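Local structure of Na-translocating NADH-quinone reductase subunit C NqrC (Shewanella oneidensis, 4XHF) at residues M47-N52 / L129-V134; V149-D154 / F233-E238; K186-F191 / G204-G209. The protein is a flavoprotein subunit with an FMN-binding domain, here a soluble fragment carrying flavin mononucleotide. All blocks are in the same frame, centred on the assembly; numbering follows the deposited sequence.

In the fold
From the N terminus, helix 29-48 runs into contact 1, which sets the C-terminal end of that helix against strand 129-139 and closes a loop of 76 residues holding two further helices and several strands of the large antiparallel sheet. Contact 2 opens only after that, on the neighbouring strand 144-151, and closes where helix 221-234 ends. Contact 3 falls within this second loop, joining the loops that flank strand 200-202. Contacts 1 and 2 are tied through main-chain bonding of Val132 and Val134 to Val151 and Val149. Leu190 and Phe191 of contact 3 pack on Phe235 of contact 2, while a long, weak ion pair, Asp50 to Lys186, relates contacts 1 and 3.

Contact 1. Residues M47-N52 / L129-V134; sequences MAADVN and LSSVVV
A Schellman motif ends helix 29-48 and brings Ala48 and Ala49 down on Ser131 and Val133 of strand 129-139, part of the antiparallel sheet. Asp50, with positive phi (61°), is the residue that breaks the helical conformation; its N makes a weak bond back to Met47 O. The approach is close, with Ala49 CA 6.3 Å from Ser131 CA, and two small side chains carry the helix side of it.

Val133 points both of its branches at this turn and divides them between the alanines. CG1, held opposite the backbone N by a chi1 of -172°, meets Ala48 CB at 4.1 Å, while CG2 comes to 4.0 Å from Ala49 CB. The methyl of Ala49 thus rests on two strand residues, since Ser131 OG also lies 3.5 Å from Ala49 CB. Val122 of strand 113-123 and Ala150 of strand 144-151 extend this buried surface to the adjoining strands.

The strand is irregular here. A classic beta bulge sets Ser130 and Ser131 together opposite Val122 of the adjoining strand, and as a consequence two successive side chains start out toward the helix end. Ser131 chi1 (67°) sets its hydroxyl between the backbone N and the carbonyl carbon, on the side of Ala49. No direct hydrogen bond crosses between the segments; a single water does that work instead, gripped by three oxygens. It gives a hydrogen to Ala49 O, at 2.7 Å from water 1, which provides this carbonyl of the turn with a partner. The two serines of the bulge bind the same water: Ser131 OG lies 2.8 Å from water 1, and Ser130 OG is bonded to it at 2.7 Å.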
ATOM      1  N   MET A  47      -1.639   2.106  11.228  1.00  9.17           N
ATOM      2  CA  MET A  47      -1.217   3.480  10.988  1.00 11.99           C
ATOM      3  C   MET A  47      -1.774   3.993   9.667  1.00 11.75           C
ATOM      4  O   MET A  47      -2.222   5.136   9.570  1.00 11.04           O
ATOM      5  CB  MET A  47       0.309   3.584  10.993  1.00 13.27           C
ATOM      6  CG  MET A  47       0.915   3.596  12.390  1.00 14.81           C
ATOM      7  SD  MET A  47       2.720   3.648  12.446  1.00 21.63           S
ATOM      8  CE  MET A  47       3.160   3.868  10.721  1.00 44.03           C
ATOM      9  N   ALA A  48      -1.747   3.141   8.650  1.00 10.33           N
ATOM     10  CA  ALA A  48      -2.272   3.505   7.340  1.00 10.03           C
ATOM     11  C   ALA A  48      -3.785   3.691   7.394  1.00 10.66           C
ATOM     12  O   ALA A  48      -4.331   4.595   6.766  1.00 13.61           O
ATOM     13  CB  ALA A  48      -1.903   2.451   6.316  1.00 11.26           C
ATOM     14  N   ALA A  49      -4.455   2.837   8.162  1.00 11.29           N
ATOM     15  CA  ALA A  49      -5.911   2.864   8.263  1.00 11.41           C
ATOM     16  C   ALA A  49      -6.403   3.934   9.234  1.00 12.04           C
ATOM     17  O   ALA A  49      -7.609   4.112   9.409  1.00 13.22           O
ATOM     18  CB  ALA A  49      -6.421   1.501   8.690  1.00 11.65           C
ATOM     19  N   ASP A  50      -5.467   4.637   9.863  1.00 13.82           N
ATOM     20  CA  ASP A  50      -5.792   5.697  10.813  1.00 17.07           C
ATOM     21  C   ASP A  50      -6.585   5.142  11.999  1.00 15.12           C
ATOM     22  O   ASP A  50      -7.568   5.737  12.441  1.00 14.20           O
ATOM     23  CB  ASP A  50      -6.570   6.819  10.115  1.00 17.80           C
ATOM     24  CG  ASP A  50      -6.660   8.085  10.952  1.00 22.19           C
ATOM     25  OD1 ASP A  50      -5.896   8.217  11.934  1.00 19.79           O
ATOM     26  OD2 ASP A  50      -7.497   8.951  10.622  1.00 26.62           O
ATOM     27  N   VAL A  51      -6.144   3.989  12.497  1.00 13.21           N
ATOM     28  CA  VAL A  51      -6.690   3.400  13.716  1.00 13.09           C
ATOM     29  C   VAL A  51      -5.704   3.620  14.861  1.00 13.57           C
ATOM     30  O   VAL A  51      -4.497   3.451  14.688  1.00 14.11           O
ATOM     31  CB  VAL A  51      -6.967   1.891  13.539  1.00 11.39           C
ATOM     32  CG1 VAL A  51      -7.606   1.306  14.788  1.00 12.08           C
ATOM     33  CG2 VAL A  51      -7.860   1.660  12.336  1.00 13.37           C
ATOM     34  N   ASN A  52      -6.213   4.006  16.027  1.00 13.60           N
ATOM     35  CA  ASN A  52      -5.360   4.219  17.191  1.00 14.16           C
ATOM     36  C   ASN A  52      -4.698   2.911  17.622  1.00 14.08           C
ATOM     37  O   ASN A  52      -5.373   1.898  17.801  1.00 16.52           O
ATOM     38  CB  ASN A  52      -6.167   4.815  18.348  1.00 15.21           C
ATOM     39  CG  ASN A  52      -5.285   5.344  19.465  1.00 16.08           C
ATOM     40  OD1 ASN A  52      -4.806   4.585  20.307  1.00 15.99           O
ATOM     41  ND2 ASN A  52      -5.073   6.655  19.480  1.00 18.68           N
ATOM     42  N   LEU A 129     -17.039  -1.476   7.462  1.00 16.42           N
ATOM     43  CA  LEU A 129     -15.776  -1.364   6.739  1.00 14.23           C
ATOM     44  C   LEU A 129     -15.254   0.070   6.773  1.00 16.79           C
ATOM     45  O   LEU A 129     -15.933   1.001   6.337  1.00 18.52           O
ATOM     46  CB  LEU A 129     -15.941  -1.827   5.289  1.00 13.42           C
ATOM     47  CG  LEU A 129     -14.668  -1.825   4.437  1.00 12.77           C
ATOM     48  CD1 LEU A 129     -13.682  -2.885   4.916  1.00 12.88           C
ATOM     49  CD2 LEU A 129     -14.997  -2.030   2.969  1.00 11.15           C
ATOM     50  N   SER A 130     -14.040   0.234   7.289  1.00 14.36           N
ATOM     51  CA  SER A 130     -13.428   1.548   7.451  1.00 13.94           C
ATOM     52  C   SER A 130     -12.488   1.846   6.289  1.00 12.38           C
ATOM     53  O   SER A 130     -12.489   2.946   5.741  1.00 12.39           O
ATOM     54  CB  SER A 130     -12.676   1.617   8.783  1.00 18.11           C
ATOM     55  OG  SER A 130     -12.256   2.937   9.078  1.00 23.94           O
ATOM     56  N   SER A 131     -11.689   0.854   5.913  1.00 10.97           N
ATOM     57  CA  SER A 131     -10.771   0.999   4.796  1.00 10.58           C
ATOM     58  C   SER A 131     -10.229  -0.358   4.382  1.00  9.23           C
ATOM     59  O   SER A 131     -10.407  -1.352   5.086  1.00  9.53           O
ATOM     60  CB  SER A 131      -9.614   1.940   5.157  1.00 10.18           C
ATOM     61  OG  SER A 131      -8.781   1.376   6.154  1.00 10.69           O
ATOM     62  N   VAL A 132      -9.582  -0.391   3.224  1.00 10.83           N
ATOM     63  CA  VAL A 132      -8.846  -1.565   2.785  1.00  8.97           C
ATOM     64  C   VAL A 132      -7.397  -1.152   2.572  1.00  8.95           C
ATOM     65  O   VAL A 132      -7.108  -0.250   1.786  1.00  9.35           O
ATOM     66  CB  VAL A 132      -9.429  -2.170   1.490  1.00  9.87           C
ATOM     67  CG1 VAL A 132      -8.689  -3.450   1.117  1.00  9.30           C
ATOM     68  CG2 VAL A 132     -10.916  -2.453   1.655  1.00 10.14           C
ATOM     69  N   VAL A 133      -6.494  -1.796   3.303  1.00  9.79           N
ATOM     70  CA  VAL A 133      -5.072  -1.501   3.205  1.00  8.78           C
ATOM     71  C   VAL A 133      -4.412  -2.503   2.268  1.00  8.58           C
ATOM     72  O   VAL A 133      -4.526  -3.715   2.466  1.00  7.21           O
ATOM     73  CB  VAL A 133      -4.388  -1.542   4.584  1.00 10.49           C
ATOM     74  CG1 VAL A 133      -2.958  -1.034   4.483  1.00 12.23           C
ATOM     75  CG2 VAL A 133      -5.179  -0.717   5.596  1.00 13.02           C
ATOM     76  N   VAL A 134      -3.727  -1.988   1.250  1.00  9.89           N
ATOM     77  CA  VAL A 134      -3.051  -2.832   0.269  1.00  8.19           C
ATOM     78  C   VAL A 134      -1.571  -2.476   0.171  1.00  7.93           C
ATOM     79  O   VAL A 134      -1.197  -1.315   0.331  1.00  8.03           O
ATOM     80  CB  VAL A 134      -3.693  -2.705  -1.130  1.00  6.68           C
ATOM     81  CG1 VAL A 134      -5.157  -3.086  -1.075  1.00  8.90           C
ATOM     82  CG2 VAL A 134      -3.533  -1.291  -1.681  1.00  8.67           C
TER
HETATM   83  O   HOH W   1      -9.708   2.726   8.381  1.00  8.06           O

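Contact 2. Residues V149-D154 / F233-E238; sequences VAVEPD and FWFGVE
Val149, near the end of strand 144-151, meets the rim of the Phe235 ring, the aromatic side chain that follows helix 221-234. Its CG1 lies 3.8 Å from Phe235 CZ, at the edge and near the ring plane, with CE2 of the same ring slightly farther off. CB is also close, 3.9 Å from Phe235 CZ and in plane, so the valine abuts the far end of the ring and does not lie over it. A chi1 of -179° puts CG1 opposite the backbone N and brings it to that edge.

Ala150 points away, as expected in a strand, and Val151 returns to the same side. Its CG1 reaches Phe235 CE1 at 3.8 Å, obliquely to the ring, and the two side chains run past one another in opposite directions. Together the valines hold neighbouring positions on the outer end of the phenyl group, and the contact is purely apolar.

On the other segment, the helical conformation ends at Phe235, and the turn is closed by Gly236 N bonding to Phe233 O at 2.9 Å. The ring is buried between the sheet and the helices: Val134 of strand 129-139 packs on it beside strand 144-151, helix 241-249 contributes Phe244, and the loop after helix 179-182 adds Leu190 and Phe191.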
ATOM      1  N   VAL A 149      -0.993   1.473   1.261  1.00 12.14           N
ATOM      2  CA  VAL A 149      -2.001   2.511   1.067  1.00 12.11           C
ATOM      3  C   VAL A 149      -3.358   2.037   1.568  1.00 12.71           C
ATOM      4  O   VAL A 149      -3.858   0.994   1.143  1.00 10.28           O
ATOM      5  CB  VAL A 149      -2.138   2.912  -0.412  1.00 12.56           C
ATOM      6  CG1 VAL A 149      -3.183   4.010  -0.581  1.00 11.33           C
ATOM      7  CG2 VAL A 149      -0.807   3.370  -0.960  1.00 13.92           C
ATOM      8  N   ALA A 150      -3.945   2.812   2.475  1.00 13.15           N
ATOM      9  CA  ALA A 150      -5.294   2.558   2.960  1.00 13.21           C
ATOM     10  C   ALA A 150      -6.273   3.397   2.155  1.00 11.56           C
ATOM     11  O   ALA A 150      -6.114   4.612   2.056  1.00  9.79           O
ATOM     12  CB  ALA A 150      -5.402   2.883   4.438  1.00 13.26           C
ATOM     13  N   VAL A 151      -7.275   2.744   1.574  1.00 13.42           N
ATOM     14  CA  VAL A 151      -8.281   3.436   0.778  1.00 12.73           C
ATOM     15  C   VAL A 151      -9.653   3.267   1.421  1.00 11.66           C
ATOM     16  O   VAL A 151      -9.950   2.223   1.995  1.00 13.01           O
ATOM     17  CB  VAL A 151      -8.310   2.913  -0.680  1.00 13.76           C
ATOM     18  CG1 VAL A 151      -6.994   3.215  -1.376  1.00 14.85           C
ATOM     19  CG2 VAL A 151      -8.596   1.419  -0.725  1.00 13.41           C
ATOM     20  N   GLU A 152     -10.475   4.307   1.335  1.00 12.65           N
ATOM     21  CA  GLU A 152     -11.829   4.260   1.873  1.00 13.68           C
ATOM     22  C   GLU A 152     -12.693   3.326   1.023  1.00 14.55           C
ATOM     23  O   GLU A 152     -12.301   2.964  -0.087  1.00 14.57           O
ATOM     24  CB  GLU A 152     -12.435   5.666   1.922  1.00 14.72           C
ATOM     25  CG  GLU A 152     -11.659   6.649   2.794  1.00 13.78           C
ATOM     26  CD  GLU A 152     -12.392   7.965   2.998  1.00 16.28           C
ATOM     27  OE1 GLU A 152     -13.452   8.162   2.370  1.00 18.64           O
ATOM     28  OE2 GLU A 152     -11.910   8.798   3.793  1.00 18.25           O
ATOM     29  N   PRO A 153     -13.868   2.925   1.542  1.00 14.47           N
ATOM     30  CA  PRO A 153     -14.751   1.980   0.847  1.00 15.79           C
ATOM     31  C   PRO A 153     -15.233   2.435  -0.533  1.00 15.54           C
ATOM     32  O   PRO A 153     -15.833   1.625  -1.240  1.00 14.38           O
ATOM     33  CB  PRO A 153     -15.937   1.846   1.808  1.00 16.94           C
ATOM     34  CG  PRO A 153     -15.372   2.147   3.139  1.00 15.93           C
ATOM     35  CD  PRO A 153     -14.380   3.239   2.888  1.00 14.67           C
ATOM     36  N   ASP A 154     -14.996   3.690  -0.908  1.00 16.88           N
ATOM     37  CA  ASP A 154     -15.261   4.118  -2.281  1.00 17.53           C
ATOM     38  C   ASP A 154     -14.111   3.670  -3.184  1.00 16.49           C
ATOM     39  O   ASP A 154     -14.198   3.755  -4.409  1.00 16.02           O
ATOM     40  CB  ASP A 154     -15.465   5.641  -2.370  1.00 18.37           C
ATOM     41  CG  ASP A 154     -14.244   6.444  -1.935  1.00 19.86           C
ATOM     42  OD1 ASP A 154     -13.157   5.862  -1.733  1.00 19.91           O
ATOM     43  OD2 ASP A 154     -14.374   7.682  -1.804  1.00 18.55           O
ATOM     44  N   PHE A 233       0.615   1.720 -10.972  1.00 15.27           N
ATOM     45  CA  PHE A 233       0.609   0.310 -11.344  1.00 14.65           C
ATOM     46  C   PHE A 233      -0.300  -0.512 -10.445  1.00 12.31           C
ATOM     47  O   PHE A 233      -1.112  -1.302 -10.922  1.00 13.13           O
ATOM     48  CB  PHE A 233       2.016  -0.284 -11.286  1.00 13.96           C
ATOM     49  CG  PHE A 233       2.043  -1.769 -11.528  1.00 13.77           C
ATOM     50  CD1 PHE A 233       2.038  -2.270 -12.820  1.00 14.76           C
ATOM     51  CD2 PHE A 233       2.042  -2.663 -10.468  1.00 11.85           C
ATOM     52  CE1 PHE A 233       2.048  -3.631 -13.050  1.00 13.04           C
ATOM     53  CE2 PHE A 233       2.050  -4.026 -10.695  1.00 12.05           C
ATOM     54  CZ  PHE A 233       2.053  -4.511 -11.987  1.00 13.07           C
ATOM     55  N   TRP A 234      -0.149  -0.334  -9.138  1.00 11.42           N
ATOM     56  CA  TRP A 234      -0.812  -1.203  -8.177  1.00 10.01           C
ATOM     57  C   TRP A 234      -2.289  -0.888  -8.012  1.00 10.24           C
ATOM     58  O   TRP A 234      -3.044  -1.709  -7.498  1.00 13.20           O
ATOM     59  CB  TRP A 234      -0.093  -1.133  -6.834  1.00  9.69           C
ATOM     60  CG  TRP A 234       1.123  -1.994  -6.840  1.00 10.41           C
ATOM     61  CD1 TRP A 234       2.423  -1.588  -6.878  1.00 11.13           C
ATOM     62  CD2 TRP A 234       1.146  -3.425  -6.846  1.00 10.02           C
ATOM     63  NE1 TRP A 234       3.258  -2.679  -6.894  1.00 11.50           N
ATOM     64  CE2 TRP A 234       2.498  -3.818  -6.876  1.00 11.66           C
ATOM     65  CE3 TRP A 234       0.155  -4.410  -6.825  1.00  9.74           C
ATOM     66  CZ2 TRP A 234       2.883  -5.157  -6.882  1.00 12.10           C
ATOM     67  CZ3 TRP A 234       0.538  -5.736  -6.829  1.00  9.90           C
ATOM     68  CH2 TRP A 234       1.891  -6.098  -6.859  1.00 10.98           C
ATOM     69  N   PHE A 235      -2.703   0.294  -8.457  1.00 10.91           N
ATOM     70  CA  PHE A 235      -4.124   0.615  -8.546  1.00 13.45           C
ATOM     71  C   PHE A 235      -4.592   0.531 -10.000  1.00 14.74           C
ATOM     72  O   PHE A 235      -5.711   0.929 -10.332  1.00 14.79           O
ATOM     73  CB  PHE A 235      -4.401   1.999  -7.958  1.00 12.93           C
ATOM     74  CG  PHE A 235      -4.274   2.045  -6.465  1.00 11.21           C
ATOM     75  CD1 PHE A 235      -5.260   1.504  -5.656  1.00 14.26           C
ATOM     76  CD2 PHE A 235      -3.162   2.611  -5.871  1.00 11.46           C
ATOM     77  CE1 PHE A 235      -5.143   1.538  -4.283  1.00 14.58           C
ATOM     78  CE2 PHE A 235      -3.038   2.647  -4.498  1.00 12.83           C
ATOM     79  CZ  PHE A 235      -4.029   2.110  -3.703  1.00 16.39           C
ATOM     80  N   GLY A 236      -3.727  -0.009 -10.856  1.00 15.27           N
ATOM     81  CA  GLY A 236      -4.029  -0.174 -12.265  1.00 16.07           C
ATOM     82  C   GLY A 236      -4.558  -1.560 -12.572  1.00 15.95           C
ATOM     83  O   GLY A 236      -4.788  -2.361 -11.667  1.00 14.17           O
ATOM     84  N   VAL A 237      -4.726  -1.850 -13.859  1.00 17.95           N
ATOM     85  CA  VAL A 237      -5.374  -3.080 -14.298  1.00 17.44           C
ATOM     86  C   VAL A 237      -4.583  -4.329 -13.920  1.00 18.70           C
ATOM     87  O   VAL A 237      -5.157  -5.407 -13.771  1.00 20.85           O
ATOM     88  CB  VAL A 237      -5.600  -3.066 -15.823  1.00 18.60           C
ATOM     89  CG1 VAL A 237      -6.461  -1.873 -16.213  1.00 23.99           C
ATOM     90  CG2 VAL A 237      -4.276  -3.025 -16.569  1.00 17.79           C
ATOM     91  N   GLU A 238      -3.270  -4.183 -13.763  1.00 17.80           N
ATOM     92  CA  GLU A 238      -2.423  -5.304 -13.363  1.00 14.96           C
ATOM     93  C   GLU A 238      -2.200  -5.310 -11.849  1.00 13.28           C
ATOM     94  O   GLU A 238      -1.412  -6.103 -11.335  1.00 14.98           O
ATOM     95  CB  GLU A 238      -1.079  -5.254 -14.103  1.00 14.81           C
ATOM     96  CG  GLU A 238      -1.225  -5.249 -15.625  1.00 18.65           C
ATOM     97  CD  GLU A 238       0.070  -5.554 -16.358  1.00 21.38           C
ATOM     98  OE1 GLU A 238       0.457  -6.740 -16.421  1.00 22.29           O
ATOM     99  OE2 GLU A 238       0.693  -4.610 -16.884  1.00 21.96           O
TER

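Contact 3. Residues K186-F191 / G204-G209; sequences KGKQLF and GGVKEG
Lys188 NZ is gripped by several oxygens where two loops of the FMN-binding domain meet. It donates to Asp210 O, its strongest partner, and more weakly to Gly213 O, Asp210 lying directly after segment 204-209 and Gly213 at the start of strand 213-215, and it also gives a hydrogen to water 2 at 2.7 Å from NZ. The water in turn donates one of its own hydrogens to Glu208 O, 2.8 Å from water 2, and so completes a bridge from the ammonium group to the main chain of the second loop. Two carbonyl oxygens and a water thus take hydrogen bonds from the ammonium group, one of the carbonyl bonds being weak.

The lysine starts off to one side of the other loop. A bend at chi2 (-66°), followed by an extended remainder, takes its end across. There it comes tip to tip with Val206, whose CG1 is 3.6 Å from Lys188 NZ, an apolar neighbour for the polar end. Lys207 O, 4.1 Å from Lys188 NZ, is close without being bonded.

The two loops flank strand 200-202, which pairs in parallel with strand 213-215. Val206 N is held by Asp215 OD1 of that second strand, and Gln189 on the first loop bonds through its O to His212 ND1. The meeting lies at the surface, and the Val206 side chain is about 13 Å from the bound flavin mononucleotide, too far to touch it. Lys207 points away from Lys188 and turns back on its own loop, where Lys207 NZ donates to Gly205 O at 2.7 Å, approaching from above the carbonyl plane, 41° out of it.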
ATOM      1  N   LYS A 186      -3.360  11.925   2.813  1.00 14.89           N
ATOM      2  CA  LYS A 186      -4.657  11.726   3.450  1.00 16.64           C
ATOM      3  C   LYS A 186      -5.728  12.602   2.805  1.00 14.51           C
ATOM      4  O   LYS A 186      -5.590  13.823   2.740  1.00 14.88           O
ATOM      5  CB  LYS A 186      -4.559  12.022   4.953  1.00 21.84           C
ATOM      6  CG  LYS A 186      -5.877  11.932   5.723  1.00 25.89           C
ATOM      7  CD  LYS A 186      -6.403  10.511   5.772  1.00 27.90           C
ATOM      8  CE  LYS A 186      -7.739  10.426   6.496  1.00 32.64           C
ATOM      9  NZ  LYS A 186      -7.609  10.720   7.950  1.00 36.82           N
ATOM     10  N   GLY A 187      -6.788  11.964   2.316  1.00 13.89           N
ATOM     11  CA  GLY A 187      -7.924  12.675   1.754  1.00 14.65           C
ATOM     12  C   GLY A 187      -7.862  12.817   0.246  1.00 14.21           C
ATOM     13  O   GLY A 187      -8.856  13.163  -0.393  1.00 16.18           O
ATOM     14  N   LYS A 188      -6.692  12.553  -0.326  1.00 12.94           N
ATOM     15  CA  LYS A 188      -6.517  12.632  -1.770  1.00 12.73           C
ATOM     16  C   LYS A 188      -7.235  11.472  -2.448  1.00 13.58           C
ATOM     17  O   LYS A 188      -7.547  10.471  -1.804  1.00 15.88           O
ATOM     18  CB  LYS A 188      -5.031  12.626  -2.128  1.00 13.49           C
ATOM     19  CG  LYS A 188      -4.238  13.772  -1.514  1.00 14.82           C
ATOM     20  CD  LYS A 188      -4.671  15.118  -2.065  1.00 15.96           C
ATOM     21  CE  LYS A 188      -3.936  16.258  -1.386  1.00 18.97           C
ATOM     22  NZ  LYS A 188      -4.174  17.557  -2.073  1.00 21.33           N
ATOM     23  N   GLN A 189      -7.489  11.609  -3.749  1.00 15.24           N
ATOM     24  CA  GLN A 189      -8.221  10.593  -4.502  1.00 16.88           C
ATOM     25  C   GLN A 189      -7.417  10.061  -5.687  1.00 14.63           C
ATOM     26  O   GLN A 189      -6.860  10.827  -6.471  1.00 13.14           O
ATOM     27  CB  GLN A 189      -9.557  11.161  -4.984  1.00 18.01           C
ATOM     28  CG  GLN A 189     -10.562  11.352  -3.861  1.00 19.30           C
ATOM     29  CD  GLN A 189     -11.927  11.764  -4.363  1.00 23.13           C
ATOM     30  OE1 GLN A 189     -12.046  12.469  -5.367  1.00 26.33           O
ATOM     31  NE2 GLN A 189     -12.970  11.321  -3.670  1.00 22.11           N
ATOM     32  N   LEU A 190      -7.376   8.736  -5.804  1.00 14.86           N
ATOM     33  CA  LEU A 190      -6.564   8.065  -6.815  1.00 14.67           C
ATOM     34  C   LEU A 190      -7.063   8.290  -8.238  1.00 15.50           C
ATOM     35  O   LEU A 190      -6.261   8.490  -9.150  1.00 14.66           O
ATOM     36  CB  LEU A 190      -6.511   6.563  -6.527  1.00 16.65           C
ATOM     37  CG  LEU A 190      -5.742   6.154  -5.270  1.00 17.87           C
ATOM     38  CD1 LEU A 190      -6.162   4.767  -4.835  1.00 21.95           C
ATOM     39  CD2 LEU A 190      -4.243   6.196  -5.513  1.00 17.42           C
ATOM     40  N   PHE A 191      -8.382   8.259  -8.421  1.00 18.29           N
ATOM     41  CA  PHE A 191      -8.983   8.265  -9.754  1.00 17.38           C
ATOM     42  C   PHE A 191      -9.867   9.476 -10.017  1.00 20.62           C
ATOM     43  O   PHE A 191     -10.397  10.083  -9.086  1.00 19.77           O
ATOM     44  CB  PHE A 191      -9.816   7.000  -9.955  1.00 17.83           C
ATOM     45  CG  PHE A 191      -9.091   5.737  -9.610  1.00 20.82           C
ATOM     46  CD1 PHE A 191      -8.233   5.145 -10.519  1.00 20.82           C
ATOM     47  CD2 PHE A 191      -9.275   5.136  -8.377  1.00 19.75           C
ATOM     48  CE1 PHE A 191      -7.568   3.981 -10.203  1.00 18.51           C
ATOM     49  CE2 PHE A 191      -8.613   3.971  -8.056  1.00 18.09           C
ATOM     50  CZ  PHE A 191      -7.759   3.393  -8.970  1.00 17.67           C
ATOM     51  N   GLY A 204       4.411  23.068  -7.964  1.00 29.45           N
ATOM     52  CA  GLY A 204       3.884  24.419  -7.876  1.00 32.32           C
ATOM     53  C   GLY A 204       3.304  24.798  -6.526  1.00 34.76           C
ATOM     54  O   GLY A 204       2.913  25.949  -6.321  1.00 40.36           O
ATOM     55  N   GLY A 205       3.251  23.842  -5.604  1.00 31.96           N
ATOM     56  CA  GLY A 205       2.630  24.067  -4.309  1.00 30.69           C
ATOM     57  C   GLY A 205       1.158  23.713  -4.372  1.00 28.49           C
ATOM     58  O   GLY A 205       0.376  24.383  -5.050  1.00 31.31           O
ATOM     59  N   VAL A 206       0.781  22.658  -3.657  1.00 24.39           N
ATOM     60  CA  VAL A 206      -0.554  22.083  -3.776  1.00 20.33           C
ATOM     61  C   VAL A 206      -1.567  22.783  -2.878  1.00 20.47           C
ATOM     62  O   VAL A 206      -1.308  23.030  -1.699  1.00 20.76           O
ATOM     63  CB  VAL A 206      -0.536  20.578  -3.439  1.00 18.22           C
ATOM     64  CG1 VAL A 206      -1.931  19.981  -3.536  1.00 15.85           C
ATOM     65  CG2 VAL A 206       0.400  19.844  -4.374  1.00 19.28           C
ATOM     66  N   LYS A 207      -2.725  23.086  -3.457  1.00 19.33           N
ATOM     67  CA  LYS A 207      -3.816  23.727  -2.736  1.00 18.17           C
ATOM     68  C   LYS A 207      -4.794  22.681  -2.211  1.00 17.83           C
ATOM     69  O   LYS A 207      -4.859  21.565  -2.727  1.00 16.27           O
ATOM     70  CB  LYS A 207      -4.544  24.719  -3.643  1.00 19.75           C
ATOM     71  CG  LYS A 207      -3.618  25.634  -4.441  1.00 23.68           C
ATOM     72  CD  LYS A 207      -2.637  26.370  -3.541  1.00 28.74           C
ATOM     73  CE  LYS A 207      -1.847  27.430  -4.302  1.00 33.88           C
ATOM     74  NZ  LYS A 207      -0.601  26.893  -4.918  1.00 37.29           N
ATOM     75  N   GLU A 208      -5.560  23.056  -1.190  1.00 20.33           N
ATOM     76  CA  GLU A 208      -6.477  22.131  -0.524  1.00 19.95           C
ATOM     77  C   GLU A 208      -7.477  21.497  -1.490  1.00 16.12           C
ATOM     78  O   GLU A 208      -7.873  20.344  -1.316  1.00 15.38           O
ATOM     79  CB  GLU A 208      -7.230  22.857   0.596  1.00 20.39           C
ATOM     80  CG  GLU A 208      -8.105  21.950   1.454  1.00 20.28           C
ATOM     81  CD  GLU A 208      -8.787  22.696   2.588  1.00 20.88           C
ATOM     82  OE1 GLU A 208      -8.614  23.930   2.679  1.00 22.57           O
ATOM     83  OE2 GLU A 208      -9.495  22.049   3.388  1.00 21.32           O
ATOM     84  N   GLY A 209      -7.875  22.250  -2.512  1.00 15.25           N
ATOM     85  CA  GLY A 209      -8.866  21.787  -3.466  1.00 14.52           C
ATOM     86  C   GLY A 209      -8.304  20.877  -4.542  1.00 14.96           C
ATOM     87  O   GLY A 209      -9.058  20.294  -5.321  1.00 14.14           O
TER
HETATM   88  O   HOH W   2      -6.647  17.809  -0.938  1.00 20.33           O